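Long-range contacts in F-actin-capping protein subunit alpha (Dictyostelium discoideum, PDB 4AKR), which caps the fast-growing barbed ends of actin filaments independently of calcium, blocking subunit exchange there without severing the filaments: residues A[68-79]-A[86-94]; A[51-59]-A[164-172]. All blocks are in the same frame, centred on the assembly; numbering follows the deposited sequence.

Contact 1: A[68-79]-A[86-94]; sequences ITKEGEISNNEY and QVITYDHIK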
# COMPACT_ATOMS: atom_id res chain seq x y z
N ILE A 68 -1.27 7.58 22.80
CA ILE A 68 -0.74 6.33 23.35
C ILE A 68 0.55 6.09 22.54
O ILE A 68 0.48 5.74 21.36
CB ILE A 68 -1.70 5.14 23.13
CG1 ILE A 68 -3.02 5.37 23.88
CG2 ILE A 68 -1.02 3.85 23.58
CD1 ILE A 68 -2.86 5.57 25.37
N THR A 69 1.70 6.28 23.18
CA THR A 69 2.99 6.11 22.51
C THR A 69 3.96 5.32 23.37
O THR A 69 3.71 5.10 24.55
CB THR A 69 3.65 7.46 22.23
OG1 THR A 69 4.19 7.99 23.45
CG2 THR A 69 2.63 8.45 21.66
N LYS A 70 5.08 4.91 22.78
CA LYS A 70 6.08 4.16 23.53
C LYS A 70 6.86 5.12 24.40
O LYS A 70 7.36 4.74 25.46
CB LYS A 70 7.06 3.44 22.59
CG LYS A 70 6.42 2.39 21.69
CD LYS A 70 7.48 1.75 20.78
CE LYS A 70 6.84 0.87 19.70
NZ LYS A 70 7.89 0.26 18.82
N GLU A 71 6.97 6.37 23.97
CA GLU A 71 7.70 7.36 24.75
C GLU A 71 6.97 7.77 26.02
O GLU A 71 7.58 8.29 26.94
CB GLU A 71 8.00 8.61 23.92
CG GLU A 71 8.86 9.61 24.67
CD GLU A 71 10.21 9.04 25.08
OE1 GLU A 71 10.69 8.10 24.41
OE2 GLU A 71 10.80 9.53 26.06
N GLY A 72 5.66 7.54 26.06
CA GLY A 72 4.89 7.88 27.24
C GLY A 72 4.53 6.65 28.04
O GLY A 72 3.84 6.73 29.06
N GLU A 73 4.98 5.49 27.56
CA GLU A 73 4.70 4.22 28.21
C GLU A 73 5.44 4.08 29.55
O GLU A 73 6.67 4.12 29.60
CB GLU A 73 5.09 3.07 27.26
CG GLU A 73 4.71 1.68 27.75
CD GLU A 73 4.82 0.63 26.65
OE1 GLU A 73 4.07 0.74 25.66
OE2 GLU A 73 5.65 -0.29 26.77
N ILE A 74 4.69 3.92 30.63
CA ILE A 74 5.28 3.77 31.96
C ILE A 74 5.28 2.28 32.30
O ILE A 74 6.23 1.75 32.88
CB ILE A 74 4.44 4.50 33.03
CG1 ILE A 74 4.33 5.98 32.68
CG2 ILE A 74 5.10 4.34 34.39
CD1 ILE A 74 3.38 6.76 33.58
N SER A 75 4.19 1.63 31.92
CA SER A 75 3.98 0.20 32.13
C SER A 75 3.38 -0.32 30.83
O SER A 75 3.10 0.47 29.92
CB SER A 75 3.00 -0.01 33.28
OG SER A 75 2.39 -1.28 33.22
N ASN A 76 3.18 -1.63 30.74
CA ASN A 76 2.62 -2.23 29.54
C ASN A 76 1.22 -1.69 29.22
O ASN A 76 0.75 -1.77 28.08
CB ASN A 76 2.56 -3.75 29.72
CG ASN A 76 2.52 -4.49 28.39
OD1 ASN A 76 1.52 -4.45 27.67
ND2 ASN A 76 3.62 -5.17 28.07
N ASN A 77 0.56 -1.13 30.22
CA ASN A 77 -0.78 -0.58 30.03
C ASN A 77 -0.96 0.80 30.65
O ASN A 77 -2.09 1.24 30.88
CB ASN A 77 -1.82 -1.54 30.61
CG ASN A 77 -1.69 -2.93 30.04
OD1 ASN A 77 -0.71 -3.63 30.29
ND2 ASN A 77 -2.68 -3.33 29.24
N GLU A 78 0.14 1.48 30.91
CA GLU A 78 0.05 2.80 31.51
C GLU A 78 0.81 3.82 30.69
O GLU A 78 1.98 3.63 30.36
CB GLU A 78 0.56 2.78 32.94
CG GLU A 78 -0.30 1.94 33.88
CD GLU A 78 0.28 1.87 35.27
OE1 GLU A 78 1.48 1.54 35.40
OE2 GLU A 78 -0.45 2.15 36.24
N TYR A 79 0.14 4.92 30.37
CA TYR A 79 0.72 5.97 29.56
C TYR A 79 0.60 7.33 30.23
O TYR A 79 -0.46 7.69 30.75
CB TYR A 79 0.05 5.95 28.18
CG TYR A 79 0.33 4.64 27.47
CD1 TYR A 79 -0.44 3.50 27.72
CD2 TYR A 79 1.46 4.50 26.66
CE1 TYR A 79 -0.08 2.25 27.20
CE2 TYR A 79 1.83 3.26 26.13
CZ TYR A 79 1.06 2.14 26.41
OH TYR A 79 1.48 0.92 25.95
N GLN A 86 -1.38 13.46 34.28
CA GLN A 86 -2.10 12.24 34.58
C GLN A 86 -1.48 10.99 33.97
O GLN A 86 -0.63 11.06 33.08
CB GLN A 86 -3.56 12.36 34.14
CG GLN A 86 -3.78 12.54 32.64
CD GLN A 86 -5.25 12.68 32.28
OE1 GLN A 86 -5.61 12.89 31.12
NE2 GLN A 86 -6.12 12.57 33.28
N VAL A 87 -1.92 9.85 34.47
CA VAL A 87 -1.46 8.55 34.01
C VAL A 87 -2.69 7.85 33.49
O VAL A 87 -3.69 7.69 34.21
CB VAL A 87 -0.85 7.72 35.15
CG1 VAL A 87 -0.62 6.30 34.69
CG2 VAL A 87 0.46 8.35 35.59
N ILE A 88 -2.63 7.44 32.23
CA ILE A 88 -3.75 6.78 31.59
C ILE A 88 -3.53 5.27 31.50
O ILE A 88 -2.49 4.82 31.00
CB ILE A 88 -3.95 7.34 30.17
CG1 ILE A 88 -4.19 8.84 30.25
CG2 ILE A 88 -5.11 6.65 29.50
CD1 ILE A 88 -4.18 9.54 28.90
N THR A 89 -4.49 4.51 32.01
CA THR A 89 -4.43 3.06 31.93
C THR A 89 -5.22 2.74 30.66
O THR A 89 -6.31 3.28 30.45
CB THR A 89 -5.09 2.40 33.17
OG1 THR A 89 -4.43 2.86 34.35
CG2 THR A 89 -4.96 0.87 33.10
N TYR A 90 -4.65 1.86 29.84
CA TYR A 90 -5.24 1.51 28.54
C TYR A 90 -5.33 0.01 28.24
O TYR A 90 -4.39 -0.74 28.52
CB TYR A 90 -4.40 2.19 27.45
CG TYR A 90 -4.92 2.10 26.04
CD1 TYR A 90 -6.04 2.83 25.64
CD2 TYR A 90 -4.24 1.35 25.08
CE1 TYR A 90 -6.45 2.84 24.31
CE2 TYR A 90 -4.65 1.36 23.75
CZ TYR A 90 -5.75 2.10 23.38
OH TYR A 90 -6.14 2.14 22.06
N ASP A 91 -6.44 -0.42 27.68
CA ASP A 91 -6.60 -1.83 27.32
C ASP A 91 -6.28 -1.95 25.84
O ASP A 91 -7.10 -1.59 25.00
CB ASP A 91 -8.03 -2.31 27.54
CG ASP A 91 -8.17 -3.81 27.33
OD1 ASP A 91 -7.74 -4.31 26.26
OD2 ASP A 91 -8.70 -4.49 28.24
N HIS A 92 -5.09 -2.48 25.53
CA HIS A 92 -4.66 -2.62 24.14
C HIS A 92 -5.49 -3.52 23.25
O HIS A 92 -5.54 -3.33 22.03
CB HIS A 92 -3.20 -3.09 24.08
CG HIS A 92 -2.21 -2.02 24.39
ND1 HIS A 92 -1.53 -1.95 25.58
CD2 HIS A 92 -1.80 -0.96 23.65
CE1 HIS A 92 -0.73 -0.90 25.56
NE2 HIS A 92 -0.87 -0.28 24.41
N ILE A 93 -6.15 -4.51 23.83
CA ILE A 93 -6.94 -5.42 23.02
C ILE A 93 -8.30 -4.83 22.66
O ILE A 93 -8.78 -5.00 21.54
CB ILE A 93 -7.12 -6.77 23.73
CG1 ILE A 93 -5.75 -7.45 23.84
CG2 ILE A 93 -8.09 -7.64 22.96
CD1 ILE A 93 -5.77 -8.78 24.55
N LYS A 94 -8.92 -4.14 23.61
CA LYS A 94 -10.23 -3.55 23.38
C LYS A 94 -10.04 -2.15 22.81
O LYS A 94 -10.99 -1.54 22.33
CB LYS A 94 -11.01 -3.44 24.68
CG LYS A 94 -10.80 -4.59 25.64
CD LYS A 94 -11.42 -4.26 26.99
CE LYS A 94 -12.87 -4.67 27.06
NZ LYS A 94 -12.96 -6.15 27.15

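Contact 2: A[51-59]-A[164-172]; sequences YNTSQMVSV and SGRWRSVWT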
# COMPACT_ATOMS: atom_id res chain seq x y z
N TYR A 51 1.09 -2.26 17.65
CA TYR A 51 0.35 -1.49 16.67
C TYR A 51 -0.12 -0.16 17.27
O TYR A 51 0.21 0.92 16.76
CB TYR A 51 -0.88 -2.27 16.19
CG TYR A 51 -1.73 -1.52 15.18
CD1 TYR A 51 -1.41 -1.54 13.82
CD2 TYR A 51 -2.83 -0.77 15.59
CE1 TYR A 51 -2.17 -0.83 12.90
CE2 TYR A 51 -3.59 -0.05 14.68
CZ TYR A 51 -3.26 -0.09 13.34
OH TYR A 51 -4.03 0.59 12.44
N ASN A 52 -0.87 -0.24 18.36
CA ASN A 52 -1.40 0.96 19.01
C ASN A 52 -0.33 2.01 19.27
O ASN A 52 -0.50 3.18 18.90
CB ASN A 52 -2.07 0.61 20.34
CG ASN A 52 -3.35 -0.16 20.17
OD1 ASN A 52 -4.09 0.04 19.20
ND2 ASN A 52 -3.65 -1.04 21.12
N THR A 53 0.77 1.60 19.88
CA THR A 53 1.83 2.54 20.21
C THR A 53 2.62 3.05 19.01
O THR A 53 3.02 4.21 19.00
CB THR A 53 2.80 1.93 21.25
OG1 THR A 53 3.22 0.64 20.81
CG2 THR A 53 2.12 1.81 22.60
N SER A 54 2.85 2.21 18.00
CA SER A 54 3.61 2.67 16.84
C SER A 54 2.76 3.57 15.95
O SER A 54 3.29 4.41 15.24
CB SER A 54 4.17 1.48 16.05
OG SER A 54 3.16 0.56 15.70
N GLN A 55 1.45 3.39 16.01
CA GLN A 55 0.51 4.22 15.25
C GLN A 55 0.24 5.49 16.04
O GLN A 55 -0.28 6.47 15.50
CB GLN A 55 -0.81 3.49 15.05
CG GLN A 55 -0.78 2.40 14.01
CD GLN A 55 -0.74 2.95 12.60
OE1 GLN A 55 -1.56 3.79 12.23
NE2 GLN A 55 0.21 2.48 11.81
N MET A 56 0.60 5.47 17.33
CA MET A 56 0.36 6.60 18.20
C MET A 56 -1.12 6.98 18.14
O MET A 56 -1.49 8.11 17.81
CB MET A 56 1.23 7.80 17.80
CG MET A 56 2.73 7.50 17.71
SD MET A 56 3.77 8.97 17.89
CE MET A 56 3.53 9.79 16.35
N VAL A 57 -1.97 6.00 18.43
CA VAL A 57 -3.41 6.21 18.44
C VAL A 57 -3.78 7.26 19.51
O VAL A 57 -3.04 7.47 20.46
CB VAL A 57 -4.17 4.88 18.73
CG1 VAL A 57 -3.89 3.86 17.62
CG2 VAL A 57 -3.74 4.33 20.10
N SER A 58 -4.91 7.91 19.33
CA SER A 58 -5.38 8.93 20.27
C SER A 58 -6.53 8.38 21.10
O SER A 58 -7.23 7.46 20.68
CB SER A 58 -5.84 10.18 19.52
OG SER A 58 -7.00 9.90 18.78
N VAL A 59 -6.71 8.94 22.29
CA VAL A 59 -7.76 8.51 23.19
C VAL A 59 -8.44 9.74 23.79
O VAL A 59 -7.90 10.84 23.74
CB VAL A 59 -7.19 7.67 24.36
CG1 VAL A 59 -6.61 6.37 23.83
CG2 VAL A 59 -6.12 8.45 25.10
N SER A 164 -8.33 6.12 3.75
CA SER A 164 -7.87 6.43 5.10
C SER A 164 -6.46 6.98 5.00
O SER A 164 -5.81 6.88 3.96
CB SER A 164 -7.88 5.18 5.99
OG SER A 164 -6.87 4.26 5.61
N GLY A 165 -6.00 7.56 6.10
CA GLY A 165 -4.66 8.10 6.11
C GLY A 165 -4.22 8.47 7.51
O GLY A 165 -5.04 8.59 8.41
N ARG A 166 -2.92 8.65 7.68
CA ARG A 166 -2.36 9.04 8.96
C ARG A 166 -1.06 9.78 8.71
O ARG A 166 -0.37 9.52 7.72
CB ARG A 166 -2.08 7.82 9.86
CG ARG A 166 -1.51 8.20 11.22
CD ARG A 166 -1.18 6.99 12.10
NE ARG A 166 -2.35 6.35 12.70
CZ ARG A 166 -3.16 6.91 13.60
NH1 ARG A 166 -2.94 8.16 14.01
NH2 ARG A 166 -4.17 6.22 14.11
N TRP A 167 -0.76 10.72 9.59
CA TRP A 167 0.48 11.49 9.52
C TRP A 167 1.06 11.39 10.92
O TRP A 167 0.38 11.71 11.90
CB TRP A 167 0.21 12.95 9.15
CG TRP A 167 1.46 13.81 9.12
CD1 TRP A 167 2.28 14.11 10.18
CD2 TRP A 167 2.01 14.49 7.98
NE1 TRP A 167 3.31 14.92 9.76
CE2 TRP A 167 3.17 15.17 8.42
CE3 TRP A 167 1.65 14.58 6.63
CZ2 TRP A 167 3.96 15.93 7.56
CZ3 TRP A 167 2.44 15.34 5.78
CH2 TRP A 167 3.58 16.00 6.25
N ARG A 168 2.30 10.93 11.00
CA ARG A 168 2.98 10.79 12.28
C ARG A 168 4.30 11.56 12.25
O ARG A 168 5.09 11.39 11.33
CB ARG A 168 3.27 9.32 12.59
CG ARG A 168 2.09 8.52 13.06
CD ARG A 168 2.45 7.04 13.14
NE ARG A 168 2.56 6.45 11.81
CZ ARG A 168 3.05 5.25 11.56
NH1 ARG A 168 3.50 4.50 12.55
NH2 ARG A 168 3.10 4.80 10.32
N SER A 169 4.51 12.40 13.26
CA SER A 169 5.74 13.16 13.40
C SER A 169 6.27 12.95 14.81
O SER A 169 5.53 13.07 15.78
CB SER A 169 5.50 14.67 13.19
OG SER A 169 5.26 14.99 11.84
N VAL A 170 7.55 12.60 14.91
CA VAL A 170 8.19 12.41 16.21
C VAL A 170 9.51 13.16 16.16
O VAL A 170 10.45 12.74 15.47
CB VAL A 170 8.45 10.92 16.53
CG1 VAL A 170 9.26 10.80 17.81
CG2 VAL A 170 7.12 10.17 16.69
N TRP A 171 9.56 14.29 16.87
CA TRP A 171 10.76 15.12 16.93
C TRP A 171 11.39 15.02 18.30
O TRP A 171 10.74 15.29 19.32
CB TRP A 171 10.45 16.59 16.64
CG TRP A 171 10.18 16.88 15.20
CD1 TRP A 171 8.98 16.80 14.55
CD2 TRP A 171 11.15 17.25 14.21
NE1 TRP A 171 9.14 17.08 13.22
CE2 TRP A 171 10.46 17.36 12.98
CE3 TRP A 171 12.53 17.48 14.24
CZ2 TRP A 171 11.11 17.70 11.79
CZ3 TRP A 171 13.18 17.82 13.06
CH2 TRP A 171 12.46 17.92 11.85
N THR A 172 12.66 14.65 18.33
CA THR A 172 13.39 14.51 19.58
C THR A 172 14.38 15.64 19.67
O THR A 172 15.30 15.73 18.86
CB THR A 172 14.11 13.18 19.61
OG1 THR A 172 13.15 12.12 19.44
CG2 THR A 172 14.86 13.00 20.91
O HOH W 1 -4.88 3.27 13.38
O HOH W 2 -5.60 7.45 16.38

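Contact 1: A[68-79]-A[86-94]
Tyr-79 and Ile-88 form the hydrogen-bonded antiparallel pair of a beta hairpin, joined by Tyr-79 N to Ile-88 O (2.7 Å) and Ile-88 N to Tyr-79 O (2.6 Å). Two residues along, past the non-hydrogen-bonded pair Glu-78 and Thr-89, Tyr-90 N donates to Asn-77 O at 2.8 Å. Buried side chains gather on the Tyr-79 side of the sheet. There Ile-68 is wedged between two rings: its CG1 stands over the centre of the Tyr-90 ring, 4.1 Å from the centroid and 2° off the normal, a CH-pi contact, while CG2 lies 3.8 Å above the Tyr-79 ring plane. The rings of Tyr-79 and His-92 meet rim to rim, planes 79° apart. The Glu-78 and Thr-89 side is looser and partly exposed. Here Ile-74 CD1 reaches Val-87 CG2 at 3.9 Å, crossing at about a right angle. At the hairpin's open end the Asn-77 amide, CG beside the backbone N (chi1 -55°), sends ND2 to Tyr-90 O at 3.2 Å, with that oxygen near the amide plane. The chemistry implies a hairpin paired by backbone bonds, with an aliphatic-aromatic cluster on its buried face and an amide extending the pairing where the strands part.

Contact 2: A[51-59]-A[164-172]
Gln-55 and Arg-166 meet where the C-terminal end of helix 44-55 lies over strand 163-175, the middle one of the five antiparallel strands this chain contributes. Arg-166, its CG opposite the backbone N, runs extended to CD, then turns at chi3 (-76°) and again at chi4, which lays its guanidinium beneath the helix end. Its NE donates to Gln-55 OE1 at 2.7 Å; the N-H...O angle of 135° and a donor tilted from the carbonyl plane make this a short but bent bond. Gln-55 folds at chi2 to bring the amide down, its plane 70° from the guanidinium, while the backbone Gln-55 O sits over one guanidinium face. At the edge of that group, NH2 donates to two waters, one bonded to Tyr-51 OH and the other to Ser-58 N. Replacing Arg-166 with a leucine would probably leave Gln-55 OE1 and both waters without this donor and the helix end without the cation beneath it.

Arg-168, two residues along, also bends at chi3 but reaches one residue back from the helix end: NH1 bonds Ser-54 O at 2.7 Å, close to the guanidinium plane yet from above the carbonyl plane. Gln-55 NE2 lies 3.7 Å above one face of this guanidinium. From the helix end, the Met-56 methyl CE reaches Val-170 CG2 at 3.6 Å, farther along the strand, and Arg-168 CB at 3.8 Å. Met-56 has positive phi and is the C-prime residue of a Schellman motif, with Val-57 N bonded to Asn-52 O. Two arginines thus face a helix C-terminus rich in carbonyl oxygens, an arrangement whose positive charge probably complements the negative end of the helix dipole.

Both contacts share the region around the end of helix 44-55, and their centres lie about 14 Å apart. Contact 1 is nested along the chain inside the loop closed by contact 2, so the hairpin is built within the long excursion between residues 59 and 164. Two probable hydrogen bonds join them directly: Ile-68 N to Val-57 O at 2.9 Å, and Asn-52 ND2 to His-92 O at 3.1 Å. Packing adds Tyr-90 CE1 against Val-59 CG1 at 3.6 Å. Helix 44-55 and the chain just after it therefore lie between the hairpin and the five-stranded sheet. Contact 2 is central, about 2 Å from the chain centre, whereas contact 1 lies about 16 Å from it.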